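PDB 2J5A: small ribosomal subunit protein bS6 from Aquifex aeolicus, which probably binds 16S ribosomal RNA together with protein bS18 as a structural component of the small ribosomal subunit. Local coordinates for residues F14-T19 against R65-Q70; E30-F35 against N80-Q85; P57-N62 against D91-L96. All coordinates share one frame; numbering follows the deposited sequence.

How the contacts relate
The centres of contacts 1 and 2 each lie about 7 Å from the centre of the chain, but contact 1 is buried and contact 2 only partly so; the centre of contact 3, at the surface, lies about 14 Å out. Contact 1 pairs the two middle strands, rich in backbone hydrogen bonds; contact 2 joins the two helices that cover one face of that sheet, by apolar packing without a hydrogen bond. They meet where Phe14 CZ packs on Val32 CG2, 3.8 Å apart. Contact 3 sets a hairpin tip against the start of strand 92-100, again without hydrogen bonds between its segments. That strand is bonded to strand 8-16, so contacts 1 and 3 share a sheet.

Contact 1 (F14-T19 against R65-Q70); sequences FAVKPT and RYFLVQ
Phe14 and Phe67 sit opposite each other on neighbouring antiparallel strands, and their side chains meet on the helix-covered face of the sheet. The rings neither stack nor meet edge to face: their planes are inclined at 36° and their centroids are 5.8 Å apart. Phe14 CG lies between its backbone N and carbonyl carbon (chi1 63°), which swings the ring across to the neighbouring strand until CZ rests 3.8 Å from Phe67 CB. Val16 joins the same face, its CG2 coming 4.2 Å from Phe67 CE2 at the ring's edge. Beside it, Val16 CB and Arg65 CB approach to 4.1 Å, while the guanidinium of Arg65 runs on to salt bridges with Glu22 and Asp48.

On the other face, Ala15 pairs with Tyr66. Ala15 CB stands over the Tyr66 ring in a CH-pi contact, 4.0 Å from its centroid and 14° off the normal, and the hydroxyl beyond is hydrogen-bonded to Arg94.

Two reciprocal pairs of backbone bonds fix this arrangement. Phe14 and Phe67 exchange one pair, in which Phe67 N reaches Phe14 O over 3.1 Å; Val16 and Arg65 exchange the other, in which Val16 N lies just 2.7 Å from Arg65 O. Ala15 and Tyr66, between them, form the non-hydrogen-bonded pair.

Strands 8-16 and 63-73 are the two inner strands of a four-stranded antiparallel sheet with order 2-3-1-4, the core of the ferredoxin-like beta-alpha-beta-beta-alpha-beta fold of S6 proteins.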
# COMPACT_ATOMS: atom_id res chain seq x y z
N PHE A 14 1.48 -3.75 -0.20
CA PHE A 14 2.69 -3.88 0.61
C PHE A 14 2.55 -5.03 1.62
O PHE A 14 1.43 -5.44 1.97
CB PHE A 14 3.04 -2.56 1.29
CG PHE A 14 2.00 -2.08 2.26
CD1 PHE A 14 0.86 -1.45 1.81
CD2 PHE A 14 2.15 -2.29 3.64
CE1 PHE A 14 -0.10 -1.01 2.70
CE2 PHE A 14 1.19 -1.86 4.53
CZ PHE A 14 0.08 -1.22 4.07
N ALA A 15 3.71 -5.54 2.04
CA ALA A 15 3.82 -6.71 2.90
C ALA A 15 4.54 -6.31 4.18
O ALA A 15 5.63 -5.76 4.14
CB ALA A 15 4.60 -7.82 2.21
N VAL A 16 3.89 -6.59 5.32
CA VAL A 16 4.41 -6.22 6.65
C VAL A 16 5.07 -7.44 7.30
O VAL A 16 4.56 -8.56 7.18
CB VAL A 16 3.27 -5.72 7.54
CG1 VAL A 16 3.75 -5.49 8.95
CG2 VAL A 16 2.65 -4.48 6.94
N LYS A 17 6.20 -7.24 7.98
CA LYS A 17 6.94 -8.39 8.53
C LYS A 17 6.07 -9.11 9.56
O LYS A 17 5.24 -8.48 10.23
CB LYS A 17 8.36 -8.03 9.05
CG LYS A 17 8.42 -7.06 10.21
CD LYS A 17 9.85 -6.94 10.80
CE LYS A 17 10.92 -6.47 9.80
NZ LYS A 17 11.90 -5.45 10.39
N PRO A 18 6.18 -10.45 9.61
CA PRO A 18 5.23 -11.27 10.38
C PRO A 18 5.40 -11.27 11.91
O PRO A 18 4.63 -11.93 12.58
CB PRO A 18 5.44 -12.69 9.82
CG PRO A 18 6.84 -12.70 9.35
CD PRO A 18 7.17 -11.29 8.91
N THR A 19 6.38 -10.54 12.44
CA THR A 19 6.65 -10.48 13.88
C THR A 19 5.90 -9.34 14.60
O THR A 19 6.01 -9.21 15.82
CB THR A 19 8.15 -10.25 14.15
OG1 THR A 19 8.53 -8.94 13.66
CG2 THR A 19 9.01 -11.32 13.47
N ARG A 65 2.30 -10.12 6.14
CA ARG A 65 0.95 -9.59 6.12
C ARG A 65 0.74 -8.61 4.94
O ARG A 65 1.38 -7.55 4.87
CB ARG A 65 0.64 -8.89 7.44
CG ARG A 65 -0.74 -8.26 7.49
CD ARG A 65 -1.85 -9.27 7.24
NE ARG A 65 -3.11 -8.76 7.76
CZ ARG A 65 -3.48 -8.84 9.04
NH1 ARG A 65 -2.70 -9.42 9.95
NH2 ARG A 65 -4.64 -8.33 9.41
N TYR A 66 -0.20 -8.96 4.05
CA TYR A 66 -0.45 -8.20 2.84
C TYR A 66 -1.68 -7.34 2.96
O TYR A 66 -2.75 -7.83 3.31
CB TYR A 66 -0.64 -9.13 1.63
CG TYR A 66 0.65 -9.60 0.98
CD1 TYR A 66 1.29 -10.74 1.42
CD2 TYR A 66 1.21 -8.91 -0.07
CE1 TYR A 66 2.47 -11.19 0.84
CE2 TYR A 66 2.38 -9.34 -0.67
CZ TYR A 66 3.00 -10.49 -0.21
OH TYR A 66 4.15 -10.95 -0.78
N PHE A 67 -1.51 -6.06 2.63
CA PHE A 67 -2.60 -5.11 2.48
C PHE A 67 -2.57 -4.52 1.06
O PHE A 67 -1.53 -4.44 0.43
CB PHE A 67 -2.50 -3.96 3.50
CG PHE A 67 -2.60 -4.39 4.94
CD1 PHE A 67 -3.84 -4.66 5.51
CD2 PHE A 67 -1.47 -4.45 5.75
CE1 PHE A 67 -3.94 -5.03 6.81
CE2 PHE A 67 -1.58 -4.81 7.08
CZ PHE A 67 -2.82 -5.12 7.61
N LEU A 68 -3.73 -4.04 0.61
CA LEU A 68 -3.90 -3.41 -0.70
C LEU A 68 -4.79 -2.19 -0.53
O LEU A 68 -5.83 -2.29 0.13
CB LEU A 68 -4.56 -4.38 -1.70
CG LEU A 68 -4.79 -3.93 -3.15
CD1 LEU A 68 -4.84 -5.16 -4.04
CD2 LEU A 68 -6.05 -3.05 -3.34
N VAL A 69 -4.37 -1.07 -1.12
CA VAL A 69 -5.17 0.16 -1.12
C VAL A 69 -5.17 0.81 -2.53
O VAL A 69 -4.15 0.82 -3.23
CB VAL A 69 -4.71 1.15 0.03
CG1 VAL A 69 -3.40 1.81 -0.29
CG2 VAL A 69 -5.80 2.21 0.33
N GLN A 70 -6.33 1.28 -2.95
CA GLN A 70 -6.45 2.07 -4.17
C GLN A 70 -6.80 3.49 -3.77
O GLN A 70 -7.48 3.73 -2.75
CB GLN A 70 -7.50 1.53 -5.14
CG GLN A 70 -7.31 0.07 -5.52
CD GLN A 70 -8.42 -0.42 -6.41
OE1 GLN A 70 -9.55 0.05 -6.32
NE2 GLN A 70 -8.10 -1.36 -7.30

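Contact 2 (E30-F35 against N80-Q85); sequences EQVKEF and NELDFQ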
# COMPACT_ATOMS: atom_id res chain seq x y z
N GLU A 30 -3.49 1.64 8.78
CA GLU A 30 -4.11 2.95 9.01
C GLU A 30 -3.09 4.07 8.80
O GLU A 30 -3.41 5.12 8.27
CB GLU A 30 -4.72 3.07 10.42
CG GLU A 30 -5.93 2.15 10.71
CD GLU A 30 -7.02 2.19 9.65
OE1 GLU A 30 -7.39 3.31 9.21
OE2 GLU A 30 -7.52 1.10 9.25
N GLN A 31 -1.86 3.84 9.24
CA GLN A 31 -0.79 4.80 9.06
C GLN A 31 -0.41 5.04 7.60
O GLN A 31 -0.08 6.17 7.23
CB GLN A 31 0.45 4.37 9.85
CG GLN A 31 0.31 4.71 11.34
CD GLN A 31 1.39 4.12 12.23
OE1 GLN A 31 2.40 3.57 11.74
NE2 GLN A 31 1.19 4.24 13.55
N VAL A 32 -0.45 4.00 6.78
CA VAL A 32 -0.19 4.14 5.36
C VAL A 32 -1.31 4.95 4.70
O VAL A 32 -1.05 5.86 3.92
CB VAL A 32 0.00 2.79 4.69
CG1 VAL A 32 0.04 2.94 3.13
CG2 VAL A 32 1.28 2.13 5.25
N LYS A 33 -2.55 4.61 5.05
CA LYS A 33 -3.72 5.33 4.54
C LYS A 33 -3.71 6.80 4.91
O LYS A 33 -4.10 7.64 4.12
CB LYS A 33 -5.02 4.67 5.03
CG LYS A 33 -5.63 3.72 4.01
CD LYS A 33 -6.18 2.47 4.62
CE LYS A 33 -7.27 2.74 5.62
NZ LYS A 33 -7.25 1.74 6.71
N GLU A 34 -3.24 7.12 6.11
CA GLU A 34 -3.28 8.50 6.58
C GLU A 34 -2.15 9.26 5.90
O GLU A 34 -2.30 10.43 5.58
CB GLU A 34 -3.16 8.55 8.11
CG GLU A 34 -4.02 9.62 8.81
CD GLU A 34 -5.44 9.67 8.28
OE1 GLU A 34 -6.08 8.59 8.19
OE2 GLU A 34 -5.89 10.79 7.93
N PHE A 35 -1.02 8.60 5.68
CA PHE A 35 0.07 9.17 4.89
C PHE A 35 -0.42 9.52 3.48
O PHE A 35 -0.21 10.63 2.99
CB PHE A 35 1.22 8.17 4.82
CG PHE A 35 2.36 8.61 3.96
CD1 PHE A 35 3.48 9.19 4.51
CD2 PHE A 35 2.32 8.42 2.57
CE1 PHE A 35 4.54 9.58 3.70
CE2 PHE A 35 3.38 8.81 1.76
CZ PHE A 35 4.48 9.38 2.32
N ASN A 80 5.94 8.17 -5.84
CA ASN A 80 7.36 8.27 -5.47
C ASN A 80 7.51 8.35 -3.95
O ASN A 80 8.32 7.67 -3.35
CB ASN A 80 7.97 9.52 -6.09
CG ASN A 80 9.35 9.29 -6.61
OD1 ASN A 80 9.56 8.44 -7.50
ND2 ASN A 80 10.32 10.04 -6.07
N GLU A 81 6.71 9.21 -3.37
CA GLU A 81 6.70 9.47 -1.95
C GLU A 81 6.41 8.20 -1.16
O GLU A 81 7.11 7.89 -0.20
CB GLU A 81 5.62 10.49 -1.66
CG GLU A 81 5.96 11.41 -0.55
CD GLU A 81 7.02 12.41 -0.94
OE1 GLU A 81 6.94 12.97 -2.05
OE2 GLU A 81 7.92 12.65 -0.12
N LEU A 82 5.37 7.49 -1.59
CA LEU A 82 4.82 6.35 -0.89
C LEU A 82 5.84 5.24 -0.95
O LEU A 82 6.11 4.55 0.04
CB LEU A 82 3.52 5.93 -1.58
CG LEU A 82 2.62 4.88 -0.98
CD1 LEU A 82 2.37 5.10 0.51
CD2 LEU A 82 1.31 4.89 -1.77
N ASP A 83 6.42 5.10 -2.12
CA ASP A 83 7.48 4.16 -2.33
C ASP A 83 8.69 4.41 -1.41
O ASP A 83 9.27 3.45 -0.85
CB ASP A 83 7.90 4.25 -3.79
CG ASP A 83 8.86 3.20 -4.17
OD1 ASP A 83 8.40 2.10 -4.51
OD2 ASP A 83 10.08 3.48 -4.16
N PHE A 84 9.10 5.66 -1.26
CA PHE A 84 10.22 5.98 -0.37
C PHE A 84 9.85 5.65 1.08
O PHE A 84 10.61 5.01 1.79
CB PHE A 84 10.60 7.46 -0.46
CG PHE A 84 11.84 7.81 0.31
CD1 PHE A 84 13.07 7.34 -0.09
CD2 PHE A 84 11.77 8.60 1.44
CE1 PHE A 84 14.21 7.66 0.60
CE2 PHE A 84 12.92 8.92 2.15
CZ PHE A 84 14.14 8.46 1.72
N GLN A 85 8.68 6.11 1.49
CA GLN A 85 8.16 5.84 2.83
C GLN A 85 8.08 4.34 3.15
O GLN A 85 8.45 3.90 4.24
CB GLN A 85 6.78 6.46 2.96
CG GLN A 85 6.19 6.42 4.36
CD GLN A 85 6.69 7.55 5.26
OE1 GLN A 85 7.76 8.14 5.03
NE2 GLN A 85 5.91 7.84 6.30
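Phe35 makes this a helix-to-helix packing contact, its ring spanning the gap to Glu81, Leu82 and Gln85 between the two helices that lie on one face of the sheet. Helices 22-38 and 78-88 run roughly antiparallel, their contacting segments at 150°, and the axes of the two short segments come no closer than 11.4 Å. Across so wide a spacing the Phe35 ring does most of the bridging, its CE2 reaching Leu82 CA at 3.9 Å.

With CG trans to the backbone N (chi1 176°), the Phe35 ring is carried out toward helix 78-88. There the ring receives Gln85 over one face: Gln85 CG stands 4.0 Å from the Phe35 centroid in a CH-pi contact. Bent at chi2, the glutamine chain brings its amide out over the rim of the same ring, on the side of Gln85 CG, the two planes 30° apart and Gln85 NE2 at 3.3 Å from Phe35 CD1. Glu81 adds its aliphatic part, CG lying 3.8 Å from Phe35 CZ; its carboxylate has a long, weak ion pair with Lys39.

Closer to the sheet, Leu82 CD1 reaches back to Phe35 CD2 at 3.9 Å and also to Val32 CG1 at 4.1 Å, the two aliphatic side chains crossing at about a right angle. The buried Val32 and Leu82 tie the helices to the strands beneath, Val32 touching Phe14 while Leu82 touches Thr12 and Phe71.

No hydrogen bond or salt bridge links the two segments. The contact is therefore graded: aliphatic and buried next to the sheet, and farther out an only partly buried aromatic ring flanked by the methylenes of Glu81 and Gln85 and by the glutamine amide. Its cohesion should come mainly from dispersion and the hydrophobic effect.

Contact 3 (P57-N62 against D91-L96); sequences PIQKFN and DVIRWL. With NA (sodium ion), chain B.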
# COMPACT_ATOMS: atom_id res chain seq x y z
N PRO A 57 12.05 -16.01 0.48
CA PRO A 57 12.20 -15.30 1.76
C PRO A 57 12.68 -13.86 1.65
O PRO A 57 13.34 -13.52 0.67
CB PRO A 57 13.25 -16.13 2.50
CG PRO A 57 14.05 -16.77 1.39
CD PRO A 57 12.99 -17.13 0.38
N ILE A 58 12.37 -13.04 2.65
CA ILE A 58 12.77 -11.64 2.67
C ILE A 58 13.21 -11.25 4.08
O ILE A 58 12.39 -11.21 4.99
CB ILE A 58 11.60 -10.71 2.24
CG1 ILE A 58 11.24 -10.94 0.77
CG2 ILE A 58 11.94 -9.24 2.52
CD1 ILE A 58 10.01 -10.16 0.32
N GLN A 59 14.49 -10.94 4.25
CA GLN A 59 15.10 -10.75 5.57
C GLN A 59 14.86 -11.97 6.48
O GLN A 59 14.62 -11.81 7.67
CB GLN A 59 14.58 -9.48 6.26
CG GLN A 59 14.69 -8.20 5.46
CD GLN A 59 14.24 -6.98 6.26
OE1 GLN A 59 14.59 -6.85 7.44
NE2 GLN A 59 13.45 -6.10 5.64
N LYS A 60 14.95 -13.16 5.91
CA LYS A 60 14.78 -14.43 6.63
C LYS A 60 13.33 -14.69 7.08
O LYS A 60 13.10 -15.41 8.06
CB LYS A 60 15.72 -14.53 7.85
CG LYS A 60 17.23 -14.51 7.52
CD LYS A 60 18.08 -14.80 8.78
CE LYS A 60 17.71 -16.16 9.43
NZ LYS A 60 18.79 -16.73 10.30
N PHE A 61 12.37 -14.11 6.37
CA PHE A 61 10.95 -14.31 6.65
C PHE A 61 10.35 -15.10 5.51
O PHE A 61 10.73 -14.91 4.37
CB PHE A 61 10.23 -12.98 6.79
CG PHE A 61 10.65 -12.21 8.00
CD1 PHE A 61 10.36 -12.69 9.27
CD2 PHE A 61 11.31 -11.00 7.88
CE1 PHE A 61 10.74 -11.99 10.40
CE2 PHE A 61 11.70 -10.29 9.00
CZ PHE A 61 11.41 -10.78 10.27
N ASN A 62 9.44 -16.01 5.84
CA ASN A 62 8.79 -16.87 4.84
C ASN A 62 7.34 -16.53 4.66
O ASN A 62 6.70 -17.05 3.76
CB ASN A 62 8.87 -18.34 5.28
CG ASN A 62 10.29 -18.83 5.44
OD1 ASN A 62 11.14 -18.59 4.57
ND2 ASN A 62 10.55 -19.54 6.54
N ASP A 91 9.53 -2.12 9.01
CA ASP A 91 8.46 -3.09 9.19
C ASP A 91 7.84 -3.56 7.87
O ASP A 91 7.22 -4.60 7.83
CB ASP A 91 7.37 -2.50 10.07
CG ASP A 91 7.85 -2.10 11.46
OD1 ASP A 91 8.79 -2.73 12.01
OD2 ASP A 91 7.23 -1.14 12.01
N VAL A 92 7.99 -2.78 6.80
CA VAL A 92 7.39 -3.09 5.51
C VAL A 92 8.43 -3.72 4.62
O VAL A 92 9.39 -3.07 4.25
CB VAL A 92 6.81 -1.83 4.86
CG1 VAL A 92 6.40 -2.08 3.38
CG2 VAL A 92 5.65 -1.30 5.71
N ILE A 93 8.26 -4.99 4.30
CA ILE A 93 9.36 -5.73 3.70
C ILE A 93 9.15 -5.90 2.22
O ILE A 93 9.97 -6.47 1.52
CB ILE A 93 9.61 -7.11 4.44
CG1 ILE A 93 8.38 -8.04 4.38
CG2 ILE A 93 10.03 -6.85 5.89
CD1 ILE A 93 8.62 -9.44 4.99
N ARG A 94 8.02 -5.40 1.74
CA ARG A 94 7.70 -5.44 0.34
C ARG A 94 6.64 -4.38 0.01
O ARG A 94 5.69 -4.18 0.77
CB ARG A 94 7.23 -6.84 -0.05
CG ARG A 94 7.41 -7.08 -1.50
CD ARG A 94 6.86 -8.39 -1.92
NE ARG A 94 6.91 -8.48 -3.37
CZ ARG A 94 6.21 -9.34 -4.10
NH1 ARG A 94 5.39 -10.21 -3.53
NH2 ARG A 94 6.34 -9.32 -5.41
N TRP A 95 6.83 -3.69 -1.11
CA TRP A 95 5.94 -2.60 -1.51
C TRP A 95 5.85 -2.58 -3.04
O TRP A 95 6.83 -2.86 -3.72
CB TRP A 95 6.40 -1.25 -0.91
CG TRP A 95 7.78 -0.86 -1.24
CD1 TRP A 95 8.17 0.02 -2.20
CD2 TRP A 95 8.99 -1.38 -0.66
NE1 TRP A 95 9.54 0.11 -2.24
CE2 TRP A 95 10.07 -0.74 -1.31
CE3 TRP A 95 9.26 -2.30 0.36
CZ2 TRP A 95 11.39 -1.01 -0.99
CZ3 TRP A 95 10.60 -2.56 0.69
CH2 TRP A 95 11.64 -1.92 0.02
N LEU A 96 4.67 -2.31 -3.56
CA LEU A 96 4.42 -2.31 -5.00
C LEU A 96 3.39 -1.23 -5.33
O LEU A 96 2.32 -1.19 -4.74
CB LEU A 96 3.88 -3.64 -5.47
CG LEU A 96 4.58 -4.92 -5.03
CD1 LEU A 96 3.62 -6.08 -5.23
CD2 LEU A 96 5.91 -5.15 -5.78
NA NA B . 10.58 -1.09 4.08
O HOH W 1 12.44 -2.12 4.17
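The tip of a beta hairpin meets a classic beta bulge here, with Ile58, Gln59 and Phe61 gathered round Ile93. The hairpin connects strands 41-53 and 63-73 of the ferredoxin-like sheet. Ile58 and Phe61 exchange two backbone hydrogen bonds across Gln59 and Lys60, whose positive phi angles fit a type I' turn. On the other side, Ile93 and Arg94 both face Ala15, forming the bulge at the start of strand 92-100.

A chi1 of 61° tucks Ile93 CG1 in over its own backbone, which leaves the two branches at CB to face different neighbours. Ile93 CB itself lies 3.7 Å from Ile58 CG2. Ile58 CG2 also comes 3.5 Å from Ile93 O, so this methyl covers backbone as well as side chain. Ile93 CD1 meets Phe61 CD2 at 4.2 Å, approaching the ring obliquely. The other branch, Ile93 CG2, is touched by the end of the extended Gln59 side chain, where Gln59 NE2 stands 3.5 Å from Ile93 CG2.

Replacing Ile93 with an alanine removes CG1, CD1 and CG2, which would probably leave a gap beside the Phe61 ring and the Gln59 amide without the methyl it rests on.

Ile58 CD1 also runs out to Arg94 CD, 4.3 Å off. Phe61 is covered further by Pro18 and Thr19, which brings the loop after strand 8-16 into the same cluster.

Just before the bulge the chain binds a sodium ion, held also by the carbonyl oxygens of Leu86, Lys87 and Asp89 and by a water at 2.1 Å from the metal; Val92 contributes its backbone O, 2.3 Å from the sodium.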